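Local coordinates for periplasmic binding protein/LacI transcriptional regulator (Burkholderia multivorans, PDB 4YLE) that probably captures a small sugar or sugar-like solute in the periplasm and delivers it to an ABC transporter for uptake, at residues T49-N52 against G53-Y57; N80-R83 against I84-M88; L42-E45 against F46-T49; N211-A214 against S215-N219. All coordinates share one frame; numbering follows the deposited sequence.

Contact 1 (T49-N52 against G53-Y57); sequences TMEN and GAKEY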
loop_
_atom_site.group_PDB
_atom_site.type_symbol
_atom_site.label_atom_id
_atom_site.label_comp_id
_atom_site.label_asym_id
_atom_site.label_seq_id
_atom_site.Cartn_x
_atom_site.Cartn_y
_atom_site.Cartn_z
ATOM N N THR A 49 5.876 5.602 -8.930
ATOM C CA THR A 49 5.395 4.769 -10.033
ATOM C C THR A 49 3.915 5.021 -10.307
ATOM O O THR A 49 3.476 5.155 -11.455
ATOM C CB THR A 49 5.626 3.286 -9.710
ATOM O OG1 THR A 49 7.035 3.028 -9.744
ATOM C CG2 THR A 49 4.931 2.373 -10.723
HETATM N N MSE A 50 3.145 5.121 -9.239
HETATM C CA MSE A 50 1.736 5.440 -9.340
HETATM C C MSE A 50 1.542 6.793 -10.010
HETATM O O MSE A 50 0.737 6.907 -10.939
HETATM C CB MSE A 50 1.074 5.464 -7.958
HETATM C CG MSE A 50 -0.396 5.731 -8.011
HETATM SE SE MSE A 50 -1.221 5.894 -6.255
HETATM C CE MSE A 50 -1.209 4.010 -5.855
ATOM N N GLU A 51 2.256 7.804 -9.519
ATOM C CA GLU A 51 2.165 9.170 -10.049
ATOM C C GLU A 51 2.517 9.216 -11.522
ATOM O O GLU A 51 1.800 9.836 -12.318
ATOM C CB GLU A 51 3.079 10.112 -9.247
ATOM C CG GLU A 51 2.865 11.561 -9.553
ATOM C CD GLU A 51 3.811 12.472 -8.788
ATOM O OE1 GLU A 51 4.966 12.067 -8.564
ATOM O OE2 GLU A 51 3.386 13.583 -8.413
ATOM N N ASN A 52 3.584 8.525 -11.903
ATOM C CA ASN A 52 3.990 8.536 -13.300
ATOM C C ASN A 52 2.888 7.944 -14.167
ATOM O O ASN A 52 2.571 8.493 -15.221
ATOM C CB ASN A 52 5.297 7.776 -13.505
ATOM C CG ASN A 52 6.476 8.494 -12.898
ATOM O OD1 ASN A 52 6.473 9.723 -12.782
ATOM N ND2 ASN A 52 7.488 7.732 -12.493
ATOM N N GLY A 53 2.296 6.846 -13.710
ATOM C CA GLY A 53 1.198 6.207 -14.418
ATOM C C GLY A 53 0.010 7.125 -14.636
ATOM O O GLY A 53 -0.557 7.210 -15.724
ATOM N N ALA A 54 -0.381 7.809 -13.578
ATOM C CA ALA A 54 -1.501 8.737 -13.629
ATOM C C ALA A 54 -1.210 9.863 -14.608
ATOM O O ALA A 54 -2.058 10.238 -15.411
ATOM C CB ALA A 54 -1.768 9.305 -12.255
ATOM N N LYS A 55 -0.008 10.419 -14.527
ATOM C CA LYS A 55 0.365 11.540 -15.371
ATOM C C LYS A 55 0.412 11.111 -16.835
ATOM O O LYS A 55 -0.039 11.850 -17.721
ATOM C CB LYS A 55 1.701 12.133 -14.911
ATOM C CG LYS A 55 1.592 12.911 -13.588
ATOM C CD LYS A 55 2.900 13.647 -13.298
ATOM C CE LYS A 55 2.877 14.384 -11.965
ATOM N NZ LYS A 55 1.771 15.379 -11.882
ATOM N N GLU A 56 0.926 9.918 -17.094
ATOM C CA GLU A 56 0.949 9.406 -18.460
ATOM C C GLU A 56 -0.460 9.210 -18.996
ATOM O O GLU A 56 -0.755 9.529 -20.161
ATOM C CB GLU A 56 1.734 8.121 -18.496
ATOM C CG GLU A 56 3.206 8.405 -18.350
ATOM C CD GLU A 56 3.980 7.213 -17.882
ATOM O OE1 GLU A 56 3.410 6.104 -17.953
ATOM O OE2 GLU A 56 5.147 7.389 -17.447
ATOM N N TYR A 57 -1.333 8.735 -18.133
ATOM C CA TYR A 57 -2.739 8.573 -18.480
ATOM C C TYR A 57 -3.399 9.909 -18.815
ATOM O O TYR A 57 -4.130 10.005 -19.793
ATOM C CB TYR A 57 -3.495 7.902 -17.348
ATOM C CG TYR A 57 -4.907 7.541 -17.715
ATOM C CD1 TYR A 57 -5.144 6.667 -18.768
ATOM C CD2 TYR A 57 -5.984 8.071 -17.045
ATOM C CE1 TYR A 57 -6.410 6.322 -19.129
ATOM C CE2 TYR A 57 -7.279 7.729 -17.405
ATOM C CZ TYR A 57 -7.467 6.844 -18.456
ATOM O OH TYR A 57 -8.720 6.457 -18.862
#
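Lys55 lies alongside Glu51, one turn further on in the same helix, and the two side chains point the same way. Followed outward, Lys55 first packs on backbone: its CB sits over the carbonyl of Glu51, and CG comes closer still, 3.3 Å from Glu51 O. Its CG stands anti to the carbonyl carbon (chi1 -72°), which lays the first part of the chain back over the preceding turn. CD draws off from that oxygen. CE then meets the glutamate, at 3.7 Å from both Glu51 CG and Glu51 OE2, a methylene touching the aliphatic stem and the carboxylate together. The final bond bends (chi4 -58°), and NZ ends 4.2 Å from Glu51 OE2, too far for a salt bridge, though the opposite charges should still attract. Both NZ and OE2 hydrogen-bond to Thr69 OG1, so one hydroxyl on strand 66-72 links the two charged ends.

Glu56 repeats the backbone packing on the next flank, its CG 3.2 Å from Asn52 O, while its OE2 stands 4.0 Å from Asn52 CB. The carbonyls so covered keep their helical partners: Lys55 N donates to Glu51 O at 2.9 Å, and Glu56 N to Asn52 O at the same length.

Helix 45-60 is the crossover of a beta-alpha-beta unit between strands 34-39 and 66-72. Its buried flank, with selenomethionine Met50 and Ala54, rests on Met39 and Leu37 of strand 34-39 and on Ala279, Ala283 and Ile287 of helix 279-295, whereas Asn52, Lys55 and Glu56 face outward.

Contact 2 (N80-R83 against I84-M88); sequences NQIR and IVEQM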
loop_
_atom_site.group_PDB
_atom_site.type_symbol
_atom_site.label_atom_id
_atom_site.label_comp_id
_atom_site.label_asym_id
_atom_site.label_seq_id
_atom_site.Cartn_x
_atom_site.Cartn_y
_atom_site.Cartn_z
ATOM N N ASN A 80 -0.797 16.061 7.378
ATOM C CA ASN A 80 -0.598 16.749 6.122
ATOM C C ASN A 80 -1.455 16.178 4.997
ATOM O O ASN A 80 -1.846 16.900 4.084
ATOM C CB ASN A 80 0.861 16.702 5.683
ATOM C CG ASN A 80 1.154 17.724 4.602
ATOM O OD1 ASN A 80 0.687 18.867 4.679
ATOM N ND2 ASN A 80 1.897 17.326 3.582
ATOM N N GLN A 81 -1.706 14.878 5.014
ATOM C CA GLN A 81 -2.543 14.330 3.958
ATOM C C GLN A 81 -3.917 14.949 4.103
ATOM O O GLN A 81 -4.519 15.339 3.115
ATOM C CB GLN A 81 -2.634 12.818 4.012
ATOM C CG GLN A 81 -3.166 12.247 2.682
ATOM C CD GLN A 81 -3.287 10.753 2.694
ATOM O OE1 GLN A 81 -3.937 10.193 3.568
ATOM N NE2 GLN A 81 -2.669 10.086 1.713
ATOM N N ILE A 82 -4.388 15.079 5.343
ATOM C CA ILE A 82 -5.698 15.681 5.579
ATOM C C ILE A 82 -5.686 17.106 5.054
ATOM O O ILE A 82 -6.660 17.552 4.441
ATOM C CB ILE A 82 -6.088 15.640 7.077
ATOM C CG1 ILE A 82 -6.392 14.191 7.478
ATOM C CG2 ILE A 82 -7.313 16.528 7.364
ATOM C CD1 ILE A 82 -6.593 13.948 8.955
ATOM N N ARG A 83 -4.577 17.814 5.269
ATOM C CA ARG A 83 -4.467 19.191 4.813
ATOM C C ARG A 83 -4.563 19.261 3.296
ATOM O O ARG A 83 -5.206 20.155 2.749
ATOM C CB ARG A 83 -3.165 19.825 5.303
ATOM C CG ARG A 83 -3.218 20.232 6.774
ATOM C CD ARG A 83 -2.130 21.232 7.127
ATOM N NE ARG A 83 -0.794 20.722 6.824
ATOM C CZ ARG A 83 -0.050 19.990 7.654
ATOM N NH1 ARG A 83 -0.496 19.658 8.857
ATOM N NH2 ARG A 83 1.154 19.577 7.270
ATOM N N ILE A 84 -3.934 18.302 2.619
ATOM C CA ILE A 84 -3.961 18.279 1.174
ATOM C C ILE A 84 -5.395 18.130 0.681
ATOM O O ILE A 84 -5.822 18.850 -0.226
ATOM C CB ILE A 84 -3.080 17.157 0.647
ATOM C CG1 ILE A 84 -1.621 17.541 0.884
ATOM C CG2 ILE A 84 -3.306 16.935 -0.838
ATOM C CD1 ILE A 84 -0.648 16.425 0.746
ATOM N N VAL A 85 -6.146 17.214 1.279
ATOM C CA VAL A 85 -7.523 17.000 0.859
ATOM C C VAL A 85 -8.344 18.276 1.102
ATOM O O VAL A 85 -9.101 18.694 0.228
ATOM C CB VAL A 85 -8.159 15.799 1.569
ATOM C CG1 VAL A 85 -9.590 15.579 1.084
ATOM C CG2 VAL A 85 -7.319 14.526 1.303
ATOM N N GLU A 86 -8.172 18.917 2.256
ATOM C CA GLU A 86 -8.874 20.184 2.517
ATOM C C GLU A 86 -8.541 21.240 1.461
ATOM O O GLU A 86 -9.424 21.960 0.993
ATOM C CB GLU A 86 -8.547 20.693 3.928
ATOM C CG GLU A 86 -9.092 19.733 4.975
ATOM C CD GLU A 86 -9.132 20.289 6.384
ATOM O OE1 GLU A 86 -8.100 20.821 6.860
ATOM O OE2 GLU A 86 -10.203 20.159 7.022
ATOM N N GLN A 87 -7.279 21.284 1.044
ATOM C CA GLN A 87 -6.834 22.223 0.015
ATOM C C GLN A 87 -7.446 21.861 -1.348
ATOM O O GLN A 87 -7.693 22.732 -2.185
ATOM C CB GLN A 87 -5.303 22.224 -0.026
ATOM C CG GLN A 87 -4.641 22.866 -1.241
ATOM C CD GLN A 87 -3.172 22.442 -1.367
ATOM O OE1 GLN A 87 -2.508 22.142 -0.363
ATOM N NE2 GLN A 87 -2.670 22.392 -2.601
HETATM N N MSE A 88 -7.695 20.573 -1.566
HETATM C CA MSE A 88 -8.365 20.133 -2.788
HETATM C C MSE A 88 -9.841 20.543 -2.760
HETATM O O MSE A 88 -10.437 20.796 -3.805
HETATM C CB MSE A 88 -8.237 18.610 -2.969
HETATM C CG MSE A 88 -6.825 18.134 -3.273
HETATM SE SE MSE A 88 -5.978 18.994 -4.826
HETATM C CE MSE A 88 -4.780 20.263 -3.924
#
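Ile84 reaches back along its helix to Asn80, and the two side chains cross at an angle. Its CD1 comes 3.9 Å from the amide nitrogen Asn80 ND2, and its CG1 lies 3.3 Å from Asn80 O. That carbonyl also accepts the backbone bond from Ile84 N, at 2.9 Å, so one oxygen has a donor and an aliphatic branch beside it. On the next flanks Val85 CG2 approaches Gln81 O at 3.4 Å and Glu86 CG approaches Ile82 O at 3.3 Å.

Further out, Arg83 curls toward Asn80. A bend at chi3 (-57°) sets Asn80 CA against one face of the guanidinium, toward its rim, and NH2 makes a weak bond of 2.7 Å to Asn80 OD1. Asp77 OD1 accepts from Asn80 N, while Gln81 is fixed by backbone atoms of Met39, Ala99 and Ala101. Ile84 touches Val38 of strand 34-39 and Asn70 and Ile72 of strand 66-72; Val85 meets Val38 and Val109 of helix 107-115.

Ile84 and Val85 thus pack on the sheet beside the buried Gln81 amide, whose polar atoms are met by backbone groups, and the weak arginine-asparagine bond is probably only a modest constraint.

Contact 3 (L42-E45 against F46-T49); sequences LANE and FFLT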
loop_
_atom_site.group_PDB
_atom_site.type_symbol
_atom_site.label_atom_id
_atom_site.label_comp_id
_atom_site.label_asym_id
_atom_site.label_seq_id
_atom_site.Cartn_x
_atom_site.Cartn_y
_atom_site.Cartn_z
ATOM N N LEU A 42 5.973 10.371 -0.871
ATOM C CA LEU A 42 6.712 10.683 -2.071
ATOM C C LEU A 42 8.124 10.106 -2.056
ATOM O O LEU A 42 8.781 10.026 -3.088
ATOM C CB LEU A 42 6.762 12.209 -2.228
ATOM C CG LEU A 42 5.364 12.779 -2.468
ATOM C CD1 LEU A 42 5.427 14.309 -2.553
ATOM C CD2 LEU A 42 4.703 12.162 -3.729
ATOM N N ALA A 43 8.584 9.682 -0.894
ATOM C CA ALA A 43 9.877 9.032 -0.823
ATOM C C ALA A 43 9.791 7.656 -1.520
ATOM O O ALA A 43 10.746 7.213 -2.173
ATOM C CB ALA A 43 10.312 8.907 0.623
ATOM N N ASN A 44 8.601 7.051 -1.451
ATOM C CA ASN A 44 8.378 5.624 -1.737
ATOM C C ASN A 44 8.196 5.430 -3.230
ATOM O O ASN A 44 7.288 6.045 -3.813
ATOM C CB ASN A 44 7.136 5.163 -0.976
ATOM C CG ASN A 44 6.858 3.671 -1.099
ATOM O OD1 ASN A 44 7.445 2.960 -1.917
ATOM N ND2 ASN A 44 5.950 3.194 -0.253
ATOM N N GLU A 45 9.060 4.642 -3.868
ATOM C CA GLU A 45 8.913 4.467 -5.306
ATOM C C GLU A 45 7.543 3.956 -5.739
ATOM O O GLU A 45 7.117 4.191 -6.865
ATOM C CB GLU A 45 9.942 3.508 -5.874
ATOM C CG GLU A 45 10.124 3.788 -7.375
ATOM C CD GLU A 45 10.805 2.682 -8.137
ATOM O OE1 GLU A 45 11.987 2.902 -8.490
ATOM O OE2 GLU A 45 10.152 1.628 -8.401
ATOM N N PHE A 46 6.882 3.203 -4.879
ATOM C CA PHE A 46 5.529 2.761 -5.183
ATOM C C PHE A 46 4.656 3.930 -5.647
ATOM O O PHE A 46 3.929 3.842 -6.645
ATOM C CB PHE A 46 4.918 2.105 -3.957
ATOM C CG PHE A 46 3.507 1.608 -4.174
ATOM C CD1 PHE A 46 3.261 0.384 -4.778
ATOM C CD2 PHE A 46 2.426 2.359 -3.739
ATOM C CE1 PHE A 46 1.953 -0.067 -4.966
ATOM C CE2 PHE A 46 1.136 1.918 -3.901
ATOM C CZ PHE A 46 0.888 0.706 -4.528
ATOM N N PHE A 47 4.709 5.040 -4.921
ATOM C CA PHE A 47 3.877 6.174 -5.280
ATOM C C PHE A 47 4.440 6.976 -6.412
ATOM O O PHE A 47 3.672 7.591 -7.175
ATOM C CB PHE A 47 3.614 7.014 -4.035
ATOM C CG PHE A 47 2.761 6.284 -3.059
ATOM C CD1 PHE A 47 1.436 6.025 -3.364
ATOM C CD2 PHE A 47 3.290 5.780 -1.895
ATOM C CE1 PHE A 47 0.650 5.294 -2.487
ATOM C CE2 PHE A 47 2.510 5.052 -1.017
ATOM C CZ PHE A 47 1.197 4.794 -1.328
ATOM N N LEU A 48 5.767 6.994 -6.558
ATOM C CA LEU A 48 6.335 7.665 -7.716
ATOM C C LEU A 48 5.909 6.933 -8.987
ATOM O O LEU A 48 5.545 7.576 -9.970
ATOM C CB LEU A 48 7.845 7.766 -7.594
ATOM C CG LEU A 48 8.233 8.534 -6.321
ATOM C CD1 LEU A 48 9.737 8.631 -6.278
ATOM C CD2 LEU A 48 7.592 9.941 -6.220
ATOM N N THR A 49 5.876 5.602 -8.930
ATOM C CA THR A 49 5.395 4.769 -10.033
ATOM C C THR A 49 3.915 5.021 -10.307
ATOM O O THR A 49 3.476 5.155 -11.455
ATOM C CB THR A 49 5.626 3.286 -9.710
ATOM O OG1 THR A 49 7.035 3.028 -9.744
ATOM C CG2 THR A 49 4.931 2.373 -10.723
HETATM O O HOH W 1 7.628 0.967 -8.479
#
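Asn44 is the N-cap of helix 45-60, accepting through OD1 from Phe46 N at 3.0 Å. CG set anti to the backbone N (chi1 -175°) swings the amide forward to this N-H, which approaches from well above the amide carbonyl plane, 54° out of it. Asn44 O takes two further donors, Phe47 N at 3.0 Å, also from above the carbonyl plane, and Leu48 N at 3.3 Å, within it. Three N-H groups of the first turn thus converge on one residue. Leu48 N begins the i to i+4 pattern, which Thr49 N continues to Glu45 O at 2.8 Å.

Water joins the next pair. One molecule donates to Glu45 OE2 at 2.6 Å and lies 2.5 Å from Thr49 OG1, bridging two groups whose own separation is 3.7 Å. Asn260 N also holds that carboxylate oxygen.

Van der Waals and ring contacts complete the turn. Leu48 lays CD2 against Leu42 O at 3.4 Å and, more loosely, against Leu42 CD2. The Asn44 amide stands almost perpendicular to the Phe47 ring, 88° between planes, with ND2 lying obliquely to it. Phe46 puts CD2 over the centre of that ring's face while Phe47 CD2 lies in the plane at the edge of Phe46, an edge-to-face, T-shaped pair.

Asn44 ND2 hydrogen-bonds both to Glu75 OE2 and to the bound unidentified ligand. An N-cap residue between strand 34-39 and helix 45-60 that also reaches the ligand is consistent with the binding cleft of a periplasmic sugar-binding protein, where strand-to-helix loops line the site.

Contact 4 (N211-A214 against S215-N219); sequences NAVA and SAMLN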
loop_
_atom_site.group_PDB
_atom_site.type_symbol
_atom_site.label_atom_id
_atom_site.label_comp_id
_atom_site.label_asym_id
_atom_site.label_seq_id
_atom_site.Cartn_x
_atom_site.Cartn_y
_atom_site.Cartn_z
ATOM N N ASN A 211 14.279 -1.563 9.243
ATOM C CA ASN A 211 15.614 -2.011 9.612
ATOM C C ASN A 211 15.719 -2.194 11.109
ATOM O O ASN A 211 16.275 -3.197 11.585
ATOM C CB ASN A 211 16.673 -1.014 9.127
ATOM C CG ASN A 211 18.067 -1.362 9.616
ATOM O OD1 ASN A 211 18.553 -0.775 10.577
ATOM N ND2 ASN A 211 18.709 -2.325 8.959
ATOM N N ALA A 212 15.199 -1.237 11.872
ATOM C CA ALA A 212 15.327 -1.309 13.328
ATOM C C ALA A 212 14.601 -2.533 13.862
ATOM O O ALA A 212 15.139 -3.269 14.701
ATOM C CB ALA A 212 14.788 -0.052 14.001
ATOM N N VAL A 213 13.367 -2.735 13.401
ATOM C CA VAL A 213 12.582 -3.931 13.746
ATOM C C VAL A 213 13.238 -5.246 13.343
ATOM O O VAL A 213 13.284 -6.175 14.143
ATOM C CB VAL A 213 11.190 -3.839 13.095
ATOM C CG1 VAL A 213 10.404 -5.163 13.225
ATOM C CG2 VAL A 213 10.440 -2.698 13.756
ATOM N N ALA A 214 13.705 -5.348 12.103
ATOM C CA ALA A 214 14.376 -6.557 11.632
ATOM C C ALA A 214 15.586 -6.871 12.518
ATOM O O ALA A 214 15.833 -8.026 12.890
ATOM C CB ALA A 214 14.806 -6.403 10.171
ATOM N N SER A 215 16.344 -5.834 12.851
ATOM C CA SER A 215 17.535 -6.003 13.680
ATOM C C SER A 215 17.181 -6.509 15.067
ATOM O O SER A 215 17.873 -7.387 15.609
ATOM C CB SER A 215 18.299 -4.691 13.761
ATOM O OG SER A 215 19.001 -4.471 12.533
ATOM N N ALA A 216 16.108 -5.972 15.635
ATOM C CA ALA A 216 15.644 -6.422 16.931
ATOM C C ALA A 216 15.226 -7.886 16.847
ATOM O O ALA A 216 15.538 -8.663 17.741
ATOM C CB ALA A 216 14.491 -5.567 17.429
HETATM N N MSE A 217 14.520 -8.265 15.778
HETATM C CA MSE A 217 14.025 -9.631 15.668
HETATM C C MSE A 217 15.183 -10.635 15.519
HETATM O O MSE A 217 15.157 -11.696 16.124
HETATM C CB MSE A 217 13.066 -9.756 14.480
HETATM C CG MSE A 217 11.770 -9.152 14.757
HETATM SE SE MSE A 217 10.718 -9.246 13.110
HETATM C CE MSE A 217 9.079 -8.497 13.918
ATOM N N LEU A 218 16.176 -10.289 14.696
ATOM C CA LEU A 218 17.357 -11.119 14.543
ATOM C C LEU A 218 18.103 -11.255 15.863
ATOM O O LEU A 218 18.612 -12.334 16.208
ATOM C CB LEU A 218 18.286 -10.539 13.464
ATOM C CG LEU A 218 17.684 -10.612 12.064
ATOM C CD1 LEU A 218 18.409 -9.628 11.148
ATOM C CD2 LEU A 218 17.750 -11.998 11.480
ATOM N N ASN A 219 18.187 -10.164 16.611
ATOM C CA ASN A 219 18.832 -10.235 17.925
ATOM C C ASN A 219 18.023 -11.098 18.890
ATOM O O ASN A 219 18.598 -11.866 19.670
ATOM C CB ASN A 219 19.040 -8.841 18.526
ATOM C CG ASN A 219 20.166 -8.075 17.856
ATOM O OD1 ASN A 219 21.185 -8.646 17.505
ATOM N ND2 ASN A 219 19.995 -6.773 17.705
HETATM O O HOH W 2 19.699 -1.882 12.779
#
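Val213 and selenomethionine Met217 run side by side on the buried flank of helix 207-220. The extended chain of Met217 carries its terminal CE to 3.7 Å from Val213 CG1; SE follows at 4.1 Å from the same methyl carbon. Val213 holds CG1 anti to its own N (chi1 171°), directing that branch toward the selenium end of the Met217 chain. Nearer the backbone, Met217 CG rests 3.4 Å from Val213 O, the carbonyl that accepts from Met217 N.

This flank packs on the four-stranded parallel sheet of the other lobe, as in the alpha/beta lobes of periplasmic binding proteins: Val213 and Met217 both touch Val170 of strand 166-171 and Gln201 of strand 196-202, and Met217 also reaches Leu227 of strand 226-229.

Ser215 and Asn211 make the polar counterpart. With OG anti to the carbonyl carbon (chi1 -76°), the hydroxyl leans toward the start of the helix and comes 3.2 Å from Asn211 O, although a second acceptor for its proton leaves that bond unsettled. A water, 2.7 Å from Ser215 OG, donates to Asn211 OD1, spanning side chains that do not bond to each other directly. The other end of the Asn211 amide, ND2, is held by Gly237 O of helix 232-244. Leu218, like Ser215, turns back toward the residue four places earlier: its CG lies 3.3 Å from Ala214 O, and Leu218 N donates to that oxygen at 2.9 Å. Ala214 itself touches Leu227 of strand 226-229 and Ala241 of helix 232-244.

How the contacts relate
Contacts 1 and 3 share Thr49 and helix 45-60: contact 3 is its capped, ligand-facing start, closest of the four to the chain's centre, and contact 1 its continuation along the sheet. Contact 2, about 20 Å from contact 1 between centres, lies on helix 78-90; both helices pack on strand 34-39 of the seven-stranded sheet. Contact 4 belongs to the four-stranded sheet, its centre about 34 Å from those of contacts 1 and 2. Every contact is partly buried, mixing core and surface residues. Charged chains meet on a strand hydroxyl in contact 1, contact 2 combines aliphatic packing with a buried amide, contact 3 relies on capping and water, and contact 4 on a selenomethionine-valine pair with a water bridge.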